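Local coordinates for glypican-1 (Homo sapiens, PDB 4YWT), which carries heparan sulfate chains at the cell surface and, through them, binds alpha-4(V) collagen and takes part in Schwann cell myelination, at residues 58-63 with 245-250; 116-121 with 146-151; 250-255 with 268-273. The protein carries 3 engineered substitutions. All coordinates share one frame; numbering follows the deposited sequence.

Contact 1. Residues 58-63 with 245-250; sequences LRICPQ and CSRAVM
I60 leans into the flank of helix 243-253, where its two branches divide the work. CG2 lies 3.4 Å from the carbonyl O of R247, a van der Waals contact with the helix backbone, and also faces M250. CD1, at the end of the longer branch, rests 3.8 Å from CG of M250. With CG2 anti to the backbone N and CG1 beside it (chi1 -56°), both branches reach the helix at once, CG1 running past the aliphatic CG of R247 at 4.1 Å. M250 meets the loop a second time through its methyl: the chain bends at chi2 (54°) and carries CE to 3.6 Å from SG of C61. The guanidinium of R247 turns to E244 in a salt bridge, so this arginine offers the loop chiefly its methylene part.

In the second shell, E73 of helix 70-129 holds the loop backbone, its carboxylate accepting hydrogen bonds from the N atoms of R59, I60 and C61. Within the loop, NE2 of Q63 donates to the carbonyl O of L58 (3.1 Å), closing a tight turn of chain from L58 to Q63. C61 is also joined to C255 by a disulfide. The contact belongs to the cysteine-rich lobe of the glypican fold, and here a disulfide and an apolar contact together fasten the loop to helices 243-253 and 255-258.

Contact 2. Residues 116-121 with 146-151; sequences DSERTL and ELRLYY
E118 and R148 reach toward each other between segments 116-121 and 146-151, whose closest CA atoms, those of E118 and L147, are 10.9 Å apart; a salt bridge joins them. The two side chains cross at about a right angle, yet their flat ends are only moderately twisted, the carboxylate and guanidinium planes 22° apart. NH2 of R148 donates to OE1 of E118 at 2.8 Å, and the bond is almost straight, with an angle of 168° at the hydrogen. The N-H points at the oxygen almost in line with the C-O bond, and the oxygen sits barely out of the guanidinium plane.

The glutamate gets there by stretching out: CG stands anti to the backbone N (chi1 -166°) and the chain stays extended beyond it. R148 instead bends at chi3, which swings its terminal nitrogens round to the carboxylate. One direct bond joins the groups, and a water supplies the second link: it donates to OE2 of E118 at 2.7 Å and accepts from NH1 of R148 at 3.1 Å. Each carboxylate oxygen thus has its own route to the arginine, an arrangement that should restrain rotation of both flat groups and would be expected to favour the ionised form of E118.

Helix 70-129 provides more than the acid, since the side chain of R148 also packs on L114 and on N115, a glycosylated asparagine, and lies about 4 Å, at the nearest atoms, from the N-acetylglucosamine of the attached glycan. E118 in turn touches R141 and Y144 of helix 137-152. L147 packs against L114, V316 and F216, which places the ion pair beside the apolar packing where helices 70-129, 137-152, 204-236 and 316-328 come together.

Contact 3. Residues 250-255 with 268-273; sequences MKLVYC and PDYCRN
K251 begins a helix-to-helix packing contact within the disulfide-rich lobe of the predominantly helical glypican core, where the end of helix 243-253 meets the start of helix 268-278. Its aliphatic chain crosses the side chain of Y270 at about a right angle, with CG 3.3 Å from the phenolic OH. The chain then bends at chi4 (-70°), which leaves NZ 3.6 Å from that same oxygen. The lysine therefore meets the tyrosine at its hydroxyl end, chiefly through methylene groups, while its backbone O accepts a hydrogen bond from the indole of W415.

L252, next in sequence, supplies the centre of the contact. The side chains of L252 and Y270 run antiparallel and overlap, which lays methyl CD1 over one face of the ring. CD1 lies 3.8 Å from the ring centroid and 20° off the normal, a CH-pi contact displaced toward the CD2-CE2 side. The same methyl rests 3.6 Å from CA of C271 and so fills the angle between the tyrosine ring and its own helix backbone. Y270 comes to meet it because its ring carbon CG stands anti to the backbone N (chi1 179°), sending the ring across to helix 243-253; the ring also meets that of Y423, the planes about 25° apart.

C271 on the opposing helix is crosslinked to C400. Its sulfur takes part in the packing as well: SG of C271 sits 4.0 Å from CD2 of L252, the other methyl of the leucine.

In the fold
Contacts 1 and 3 are neighbours, with centres about 10 Å apart, and both draw on helix 243-253. They share M250 and are joined by the C61-C255 disulfide, while P62 of contact 1 packs on K251 of contact 3. Both are mainly apolar; contact 3 is buried, whereas contact 1 is only partly so and includes the exposed R247. Contact 2 lies on the other side of the chain's centre, its centre about 61 Å from that of contact 1 and 56 Å from that of contact 3. It is partly buried, with R148 buried and E118 partly exposed, and there the two segments meet only through one ion pair and a water.

Contact 1. Residues 58-63 with 245-250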
loop_
_atom_site.group_PDB
_atom_site.type_symbol
_atom_site.label_atom_id
_atom_site.label_comp_id
_atom_site.label_asym_id
_atom_site.label_seq_id
_atom_site.Cartn_x
_atom_site.Cartn_y
_atom_site.Cartn_z
ATOM N N LEU A 58 20.290 -36.253 -17.405
ATOM C CA LEU A 58 19.358 -35.224 -16.967
ATOM C C LEU A 58 19.198 -35.234 -15.452
ATOM O O LEU A 58 18.821 -36.247 -14.861
ATOM C CB LEU A 58 17.997 -35.431 -17.636
ATOM C CG LEU A 58 17.979 -35.671 -19.149
ATOM C CD1 LEU A 58 16.582 -36.069 -19.604
ATOM C CD2 LEU A 58 18.465 -34.446 -19.908
ATOM N N ARG A 59 19.490 -34.096 -14.832
ATOM C CA ARG A 59 19.270 -33.912 -13.403
ATOM C C ARG A 59 17.832 -33.514 -13.084
ATOM O O ARG A 59 17.283 -33.915 -12.059
ATOM C CB ARG A 59 20.248 -32.875 -12.846
ATOM C CG ARG A 59 21.708 -33.306 -12.932
ATOM C CD ARG A 59 22.044 -34.397 -11.914
ATOM N NE ARG A 59 21.984 -33.918 -10.534
ATOM C CZ ARG A 59 22.101 -34.698 -9.463
ATOM N NH1 ARG A 59 22.286 -36.004 -9.604
ATOM N NH2 ARG A 59 22.035 -34.172 -8.247
ATOM N N ILE A 60 17.230 -32.718 -13.963
ATOM C CA ILE A 60 15.910 -32.146 -13.701
ATOM C C ILE A 60 14.805 -32.783 -14.540
ATOM O O ILE A 60 13.895 -33.412 -13.998
ATOM C CB ILE A 60 15.901 -30.624 -13.947
ATOM C CG1 ILE A 60 16.983 -29.941 -13.108
ATOM C CG2 ILE A 60 14.532 -30.040 -13.633
ATOM C CD1 ILE A 60 17.411 -28.594 -13.642
ATOM N N CYS A 61 14.876 -32.596 -15.855
ATOM C CA CYS A 61 13.887 -33.161 -16.768
ATOM C C CYS A 61 13.790 -34.672 -16.600
ATOM O O CYS A 61 14.804 -35.334 -16.372
ATOM C CB CYS A 61 14.230 -32.813 -18.220
ATOM S SG CYS A 61 14.295 -31.043 -18.574
ATOM N N PRO A 62 12.566 -35.217 -16.703
ATOM C CA PRO A 62 12.348 -36.663 -16.587
ATOM C C PRO A 62 13.240 -37.425 -17.552
ATOM O O PRO A 62 13.323 -37.056 -18.724
ATOM C CB PRO A 62 10.871 -36.828 -16.952
ATOM C CG PRO A 62 10.257 -35.518 -16.617
ATOM C CD PRO A 62 11.306 -34.486 -16.919
ATOM N N GLN A 63 13.913 -38.461 -17.065
ATOM C CA GLN A 63 14.899 -39.148 -17.881
ATOM C C GLN A 63 14.234 -39.940 -19.000
ATOM O O GLN A 63 13.371 -40.786 -18.770
ATOM C CB GLN A 63 15.775 -40.051 -17.013
ATOM C CG GLN A 63 16.943 -39.301 -16.384
ATOM C CD GLN A 63 17.468 -39.955 -15.123
ATOM O OE1 GLN A 63 17.036 -41.045 -14.747
ATOM N NE2 GLN A 63 18.408 -39.289 -14.460
ATOM N N CYS A 245 12.178 -24.461 -6.365
ATOM C CA CYS A 245 11.415 -23.638 -7.289
ATOM C C CYS A 245 12.112 -23.558 -8.638
ATOM O O CYS A 245 11.466 -23.628 -9.676
ATOM C CB CYS A 245 11.208 -22.233 -6.718
ATOM S SG CYS A 245 10.162 -21.166 -7.739
ATOM N N SER A 246 13.435 -23.418 -8.615
ATOM C CA SER A 246 14.219 -23.337 -9.842
ATOM C C SER A 246 14.059 -24.600 -10.690
ATOM O O SER A 246 13.782 -24.524 -11.891
ATOM C CB SER A 246 15.695 -23.103 -9.515
ATOM O OG SER A 246 16.426 -22.750 -10.676
ATOM N N ARG A 247 14.221 -25.760 -10.056
ATOM C CA ARG A 247 14.068 -27.035 -10.750
ATOM C C ARG A 247 12.648 -27.228 -11.271
ATOM O O ARG A 247 12.447 -27.697 -12.394
ATOM C CB ARG A 247 14.439 -28.201 -9.833
ATOM C CG ARG A 247 15.910 -28.278 -9.465
ATOM C CD ARG A 247 16.209 -29.519 -8.633
ATOM N NE ARG A 247 15.301 -29.661 -7.497
ATOM C CZ ARG A 247 14.297 -30.531 -7.447
ATOM N NH1 ARG A 247 14.067 -31.337 -8.473
ATOM N NH2 ARG A 247 13.520 -30.592 -6.376
ATOM N N ALA A 248 11.664 -26.869 -10.450
ATOM C CA ALA A 248 10.263 -27.023 -10.833
ATOM C C ALA A 248 9.900 -26.121 -12.010
ATOM O O ALA A 248 9.070 -26.480 -12.847
ATOM C CB ALA A 248 9.360 -26.738 -9.652
ATOM N N VAL A 249 10.524 -24.949 -12.065
ATOM C CA VAL A 249 10.288 -23.999 -13.144
ATOM C C VAL A 249 10.973 -24.474 -14.419
ATOM O O VAL A 249 10.411 -24.361 -15.509
ATOM C CB VAL A 249 10.781 -22.584 -12.770
ATOM C CG1 VAL A 249 10.877 -21.696 -14.001
ATOM C CG2 VAL A 249 9.852 -21.963 -11.742
ATOM N N MET A 250 12.180 -25.015 -14.278
ATOM C CA MET A 250 12.864 -25.620 -15.417
ATOM C C MET A 250 12.020 -26.748 -16.001
ATOM O O MET A 250 11.870 -26.858 -17.218
ATOM C CB MET A 250 14.242 -26.148 -15.014
ATOM C CG MET A 250 14.881 -27.043 -16.067
ATOM S SD MET A 250 14.963 -26.252 -17.686
ATOM C CE MET A 250 15.388 -27.643 -18.730
#

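Contact 2. Residues 116-121 with 146-151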
loop_
_atom_site.group_PDB
_atom_site.type_symbol
_atom_site.label_atom_id
_atom_site.label_comp_id
_atom_site.label_asym_id
_atom_site.label_seq_id
_atom_site.Cartn_x
_atom_site.Cartn_y
_atom_site.Cartn_z
ATOM N N ASP A 116 -2.984 25.832 2.607
ATOM C CA ASP A 116 -3.930 26.689 1.904
ATOM C C ASP A 116 -4.918 27.291 2.887
ATOM O O ASP A 116 -5.343 28.436 2.731
ATOM C CB ASP A 116 -4.673 25.902 0.824
ATOM C CG ASP A 116 -5.138 26.775 -0.323
ATOM O OD1 ASP A 116 -4.327 27.033 -1.238
ATOM O OD2 ASP A 116 -6.313 27.200 -0.313
ATOM N N SER A 117 -5.293 26.509 3.894
ATOM C CA SER A 117 -6.125 27.030 4.970
ATOM C C SER A 117 -5.401 28.186 5.653
ATOM O O SER A 117 -5.981 29.258 5.873
ATOM C CB SER A 117 -6.466 25.933 5.979
ATOM O OG SER A 117 -7.535 26.333 6.820
ATOM N N GLU A 118 -4.125 27.971 5.964
ATOM C CA GLU A 118 -3.333 29.007 6.623
ATOM C C GLU A 118 -3.203 30.273 5.767
ATOM O O GLU A 118 -3.344 31.388 6.275
ATOM C CB GLU A 118 -1.943 28.477 6.982
ATOM C CG GLU A 118 -1.188 29.362 7.966
ATOM C CD GLU A 118 0.197 28.838 8.290
ATOM O OE1 GLU A 118 0.587 27.793 7.728
ATOM O OE2 GLU A 118 0.894 29.470 9.113
ATOM N N ARG A 119 -2.941 30.101 4.474
ATOM C CA ARG A 119 -2.805 31.240 3.567
ATOM C C ARG A 119 -4.117 32.007 3.431
ATOM O O ARG A 119 -4.129 33.241 3.402
ATOM C CB ARG A 119 -2.324 30.781 2.190
ATOM C CG ARG A 119 -0.828 30.527 2.109
ATOM C CD ARG A 119 -0.388 30.239 0.681
ATOM N NE ARG A 119 0.413 29.022 0.590
ATOM C CZ ARG A 119 -0.052 27.851 0.168
ATOM N NH1 ARG A 119 -1.319 27.734 -0.210
ATOM N NH2 ARG A 119 0.750 26.796 0.118
ATOM N N THR A 120 -5.217 31.267 3.345
ATOM C CA THR A 120 -6.544 31.866 3.275
ATOM C C THR A 120 -6.820 32.692 4.524
ATOM O O THR A 120 -7.342 33.809 4.445
ATOM C CB THR A 120 -7.642 30.799 3.108
ATOM O OG1 THR A 120 -7.332 29.962 1.987
ATOM C CG2 THR A 120 -8.999 31.453 2.892
ATOM N N LEU A 121 -6.457 32.136 5.679
ATOM C CA LEU A 121 -6.597 32.856 6.937
ATOM C C LEU A 121 -5.787 34.150 6.910
ATOM O O LEU A 121 -6.322 35.227 7.168
ATOM C CB LEU A 121 -6.163 31.978 8.114
ATOM C CG LEU A 121 -6.191 32.616 9.507
ATOM C CD1 LEU A 121 -6.690 31.613 10.532
ATOM C CD2 LEU A 121 -4.816 33.131 9.905
ATOM N N GLU A 146 1.642 23.598 14.962
ATOM C CA GLU A 146 1.327 22.490 15.860
ATOM C C GLU A 146 0.508 21.416 15.153
ATOM O O GLU A 146 0.774 20.222 15.308
ATOM C CB GLU A 146 0.575 22.996 17.095
ATOM C CG GLU A 146 1.464 23.642 18.147
ATOM C CD GLU A 146 2.072 22.627 19.098
ATOM O OE1 GLU A 146 1.331 22.079 19.941
ATOM O OE2 GLU A 146 3.290 22.370 19.001
ATOM N N LEU A 147 -0.492 21.844 14.385
ATOM C CA LEU A 147 -1.293 20.925 13.582
ATOM C C LEU A 147 -0.415 20.162 12.599
ATOM O O LEU A 147 -0.606 18.967 12.366
ATOM C CB LEU A 147 -2.384 21.682 12.822
ATOM C CG LEU A 147 -3.622 22.146 13.590
ATOM C CD1 LEU A 147 -4.525 22.960 12.681
ATOM C CD2 LEU A 147 -4.372 20.950 14.140
ATOM N N ARG A 148 0.554 20.871 12.030
ATOM C CA ARG A 148 1.468 20.308 11.046
ATOM C C ARG A 148 2.343 19.224 11.676
ATOM O O ARG A 148 2.450 18.108 11.151
ATOM C CB ARG A 148 2.322 21.426 10.443
ATOM C CG ARG A 148 2.985 21.096 9.125
ATOM C CD ARG A 148 3.432 22.372 8.428
ATOM N NE ARG A 148 2.294 23.150 7.942
ATOM C CZ ARG A 148 2.136 24.456 8.141
ATOM N NH1 ARG A 148 3.042 25.140 8.825
ATOM N NH2 ARG A 148 1.067 25.077 7.659
ATOM N N LEU A 149 2.957 19.556 12.810
ATOM C CA LEU A 149 3.740 18.590 13.577
ATOM C C LEU A 149 2.900 17.378 13.963
ATOM O O LEU A 149 3.375 16.243 13.928
ATOM C CB LEU A 149 4.311 19.241 14.837
ATOM C CG LEU A 149 5.647 19.970 14.701
ATOM C CD1 LEU A 149 5.922 20.803 15.941
ATOM C CD2 LEU A 149 6.768 18.972 14.464
ATOM N N TYR A 150 1.651 17.636 14.332
ATOM C CA TYR A 150 0.719 16.581 14.709
ATOM C C TYR A 150 0.430 15.647 13.541
ATOM O O TYR A 150 0.312 14.436 13.723
ATOM C CB TYR A 150 -0.584 17.187 15.231
ATOM C CG TYR A 150 -1.567 16.167 15.754
ATOM C CD1 TYR A 150 -1.292 15.436 16.900
ATOM C CD2 TYR A 150 -2.774 15.941 15.107
ATOM C CE1 TYR A 150 -2.189 14.505 17.383
ATOM C CE2 TYR A 150 -3.678 15.012 15.585
ATOM C CZ TYR A 150 -3.379 14.297 16.726
ATOM O OH TYR A 150 -4.269 13.368 17.212
ATOM N N TYR A 151 0.314 16.215 12.345
ATOM C CA TYR A 151 0.094 15.411 11.149
ATOM C C TYR A 151 1.330 14.588 10.812
ATOM O O TYR A 151 1.220 13.422 10.436
ATOM C CB TYR A 151 -0.282 16.285 9.949
ATOM C CG TYR A 151 -0.195 15.546 8.629
ATOM C CD1 TYR A 151 -1.206 14.682 8.227
ATOM C CD2 TYR A 151 0.903 15.703 7.791
ATOM C CE1 TYR A 151 -1.129 14.001 7.028
ATOM C CE2 TYR A 151 0.989 15.024 6.590
ATOM C CZ TYR A 151 -0.030 14.174 6.213
ATOM O OH TYR A 151 0.051 13.496 5.018
HETATM O O HOH W 1 2.503 27.763 10.398
#

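Contact 3. Residues 250-255 with 268-273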
loop_
_atom_site.group_PDB
_atom_site.type_symbol
_atom_site.label_atom_id
_atom_site.label_comp_id
_atom_site.label_asym_id
_atom_site.label_seq_id
_atom_site.Cartn_x
_atom_site.Cartn_y
_atom_site.Cartn_z
ATOM N N MET A 250 12.180 -25.015 -14.278
ATOM C CA MET A 250 12.864 -25.620 -15.417
ATOM C C MET A 250 12.020 -26.748 -16.001
ATOM O O MET A 250 11.870 -26.858 -17.218
ATOM C CB MET A 250 14.242 -26.148 -15.014
ATOM C CG MET A 250 14.881 -27.043 -16.067
ATOM S SD MET A 250 14.963 -26.252 -17.686
ATOM C CE MET A 250 15.388 -27.643 -18.730
ATOM N N LYS A 251 11.464 -27.576 -15.123
ATOM C CA LYS A 251 10.593 -28.666 -15.543
ATOM C C LYS A 251 9.339 -28.124 -16.219
ATOM O O LYS A 251 8.852 -28.685 -17.200
ATOM C CB LYS A 251 10.215 -29.539 -14.346
ATOM C CG LYS A 251 9.391 -30.767 -14.701
ATOM C CD LYS A 251 9.582 -31.873 -13.673
ATOM C CE LYS A 251 8.853 -33.145 -14.080
ATOM N NZ LYS A 251 7.374 -32.996 -13.992
ATOM N N LEU A 252 8.832 -27.018 -15.687
ATOM C CA LEU A 252 7.624 -26.387 -16.201
ATOM C C LEU A 252 7.793 -25.837 -17.615
ATOM O O LEU A 252 6.928 -26.025 -18.470
ATOM C CB LEU A 252 7.187 -25.257 -15.267
ATOM C CG LEU A 252 5.987 -24.428 -15.731
ATOM C CD1 LEU A 252 4.718 -25.259 -15.673
ATOM C CD2 LEU A 252 5.845 -23.156 -14.903
ATOM N N VAL A 253 8.911 -25.161 -17.857
ATOM C CA VAL A 253 9.073 -24.374 -19.073
ATOM C C VAL A 253 9.816 -25.098 -20.197
ATOM O O VAL A 253 9.283 -25.250 -21.297
ATOM C CB VAL A 253 9.813 -23.054 -18.777
ATOM C CG1 VAL A 253 9.943 -22.222 -20.041
ATOM C CG2 VAL A 253 9.087 -22.269 -17.694
ATOM N N TYR A 254 11.039 -25.541 -19.925
ATOM C CA TYR A 254 11.924 -26.000 -20.992
ATOM C C TYR A 254 12.123 -27.511 -21.058
ATOM O O TYR A 254 12.842 -28.002 -21.927
ATOM C CB TYR A 254 13.283 -25.313 -20.858
ATOM C CG TYR A 254 13.219 -23.826 -21.111
ATOM C CD1 TYR A 254 12.602 -23.326 -22.251
ATOM C CD2 TYR A 254 13.752 -22.923 -20.203
ATOM C CE1 TYR A 254 12.532 -21.967 -22.487
ATOM C CE2 TYR A 254 13.686 -21.561 -20.430
ATOM C CZ TYR A 254 13.074 -21.089 -21.572
ATOM O OH TYR A 254 13.006 -19.734 -21.801
ATOM N N CYS A 255 11.492 -28.252 -20.154
ATOM C CA CYS A 255 11.563 -29.707 -20.218
ATOM C C CYS A 255 10.704 -30.233 -21.363
ATOM O O CYS A 255 10.913 -31.347 -21.846
ATOM C CB CYS A 255 11.136 -30.339 -18.894
ATOM S SG CYS A 255 12.501 -30.590 -17.737
ATOM N N PRO A 268 -2.281 -24.672 -17.691
ATOM C CA PRO A 268 -2.571 -23.620 -16.709
ATOM C C PRO A 268 -2.507 -24.092 -15.253
ATOM O O PRO A 268 -1.846 -23.446 -14.440
ATOM C CB PRO A 268 -3.992 -23.193 -17.077
ATOM C CG PRO A 268 -4.058 -23.413 -18.549
ATOM C CD PRO A 268 -3.240 -24.652 -18.813
ATOM N N ASP A 269 -3.175 -25.198 -14.935
ATOM C CA ASP A 269 -3.198 -25.709 -13.565
ATOM C C ASP A 269 -1.824 -26.209 -13.121
ATOM O O ASP A 269 -1.461 -26.101 -11.948
ATOM C CB ASP A 269 -4.236 -26.827 -13.430
ATOM C CG ASP A 269 -5.662 -26.309 -13.491
ATOM O OD1 ASP A 269 -5.852 -25.078 -13.388
ATOM O OD2 ASP A 269 -6.592 -27.131 -13.632
ATOM N N TYR A 270 -1.070 -26.758 -14.066
ATOM C CA TYR A 270 0.303 -27.187 -13.823
ATOM C C TYR A 270 1.156 -25.985 -13.409
ATOM O O TYR A 270 1.758 -25.966 -12.327
ATOM C CB TYR A 270 0.868 -27.859 -15.081
ATOM C CG TYR A 270 2.301 -28.333 -14.987
ATOM C CD1 TYR A 270 2.866 -28.692 -13.768
ATOM C CD2 TYR A 270 3.091 -28.426 -16.126
ATOM C CE1 TYR A 270 4.178 -29.123 -13.690
ATOM C CE2 TYR A 270 4.403 -28.854 -16.057
ATOM C CZ TYR A 270 4.940 -29.203 -14.837
ATOM O OH TYR A 270 6.247 -29.630 -14.766
ATOM N N CYS A 271 1.185 -24.985 -14.285
ATOM C CA CYS A 271 1.882 -23.728 -14.033
ATOM C C CYS A 271 1.481 -23.124 -12.690
ATOM O O CYS A 271 2.324 -22.621 -11.943
ATOM C CB CYS A 271 1.594 -22.738 -15.166
ATOM S SG CYS A 271 2.388 -21.123 -15.006
ATOM N N ARG A 272 0.188 -23.189 -12.388
ATOM C CA ARG A 272 -0.339 -22.601 -11.166
ATOM C C ARG A 272 0.107 -23.359 -9.923
ATOM O O ARG A 272 0.394 -22.747 -8.900
ATOM C CB ARG A 272 -1.863 -22.532 -11.222
ATOM C CG ARG A 272 -2.384 -21.146 -11.552
ATOM C CD ARG A 272 -3.738 -21.204 -12.226
ATOM N NE ARG A 272 -3.750 -20.430 -13.463
ATOM C CZ ARG A 272 -4.740 -20.452 -14.349
ATOM N NH1 ARG A 272 -4.665 -19.714 -15.447
ATOM N NH2 ARG A 272 -5.804 -21.212 -14.137
ATOM N N ASN A 273 0.168 -24.683 -10.006
ATOM C CA ASN A 273 0.682 -25.463 -8.886
ATOM C C ASN A 273 2.163 -25.188 -8.675
ATOM O O ASN A 273 2.624 -25.048 -7.535
ATOM C CB ASN A 273 0.441 -26.955 -9.100
ATOM C CG ASN A 273 -0.844 -27.431 -8.456
ATOM O OD1 ASN A 273 -1.623 -26.630 -7.941
ATOM N ND2 ASN A 273 -1.070 -28.738 -8.471
#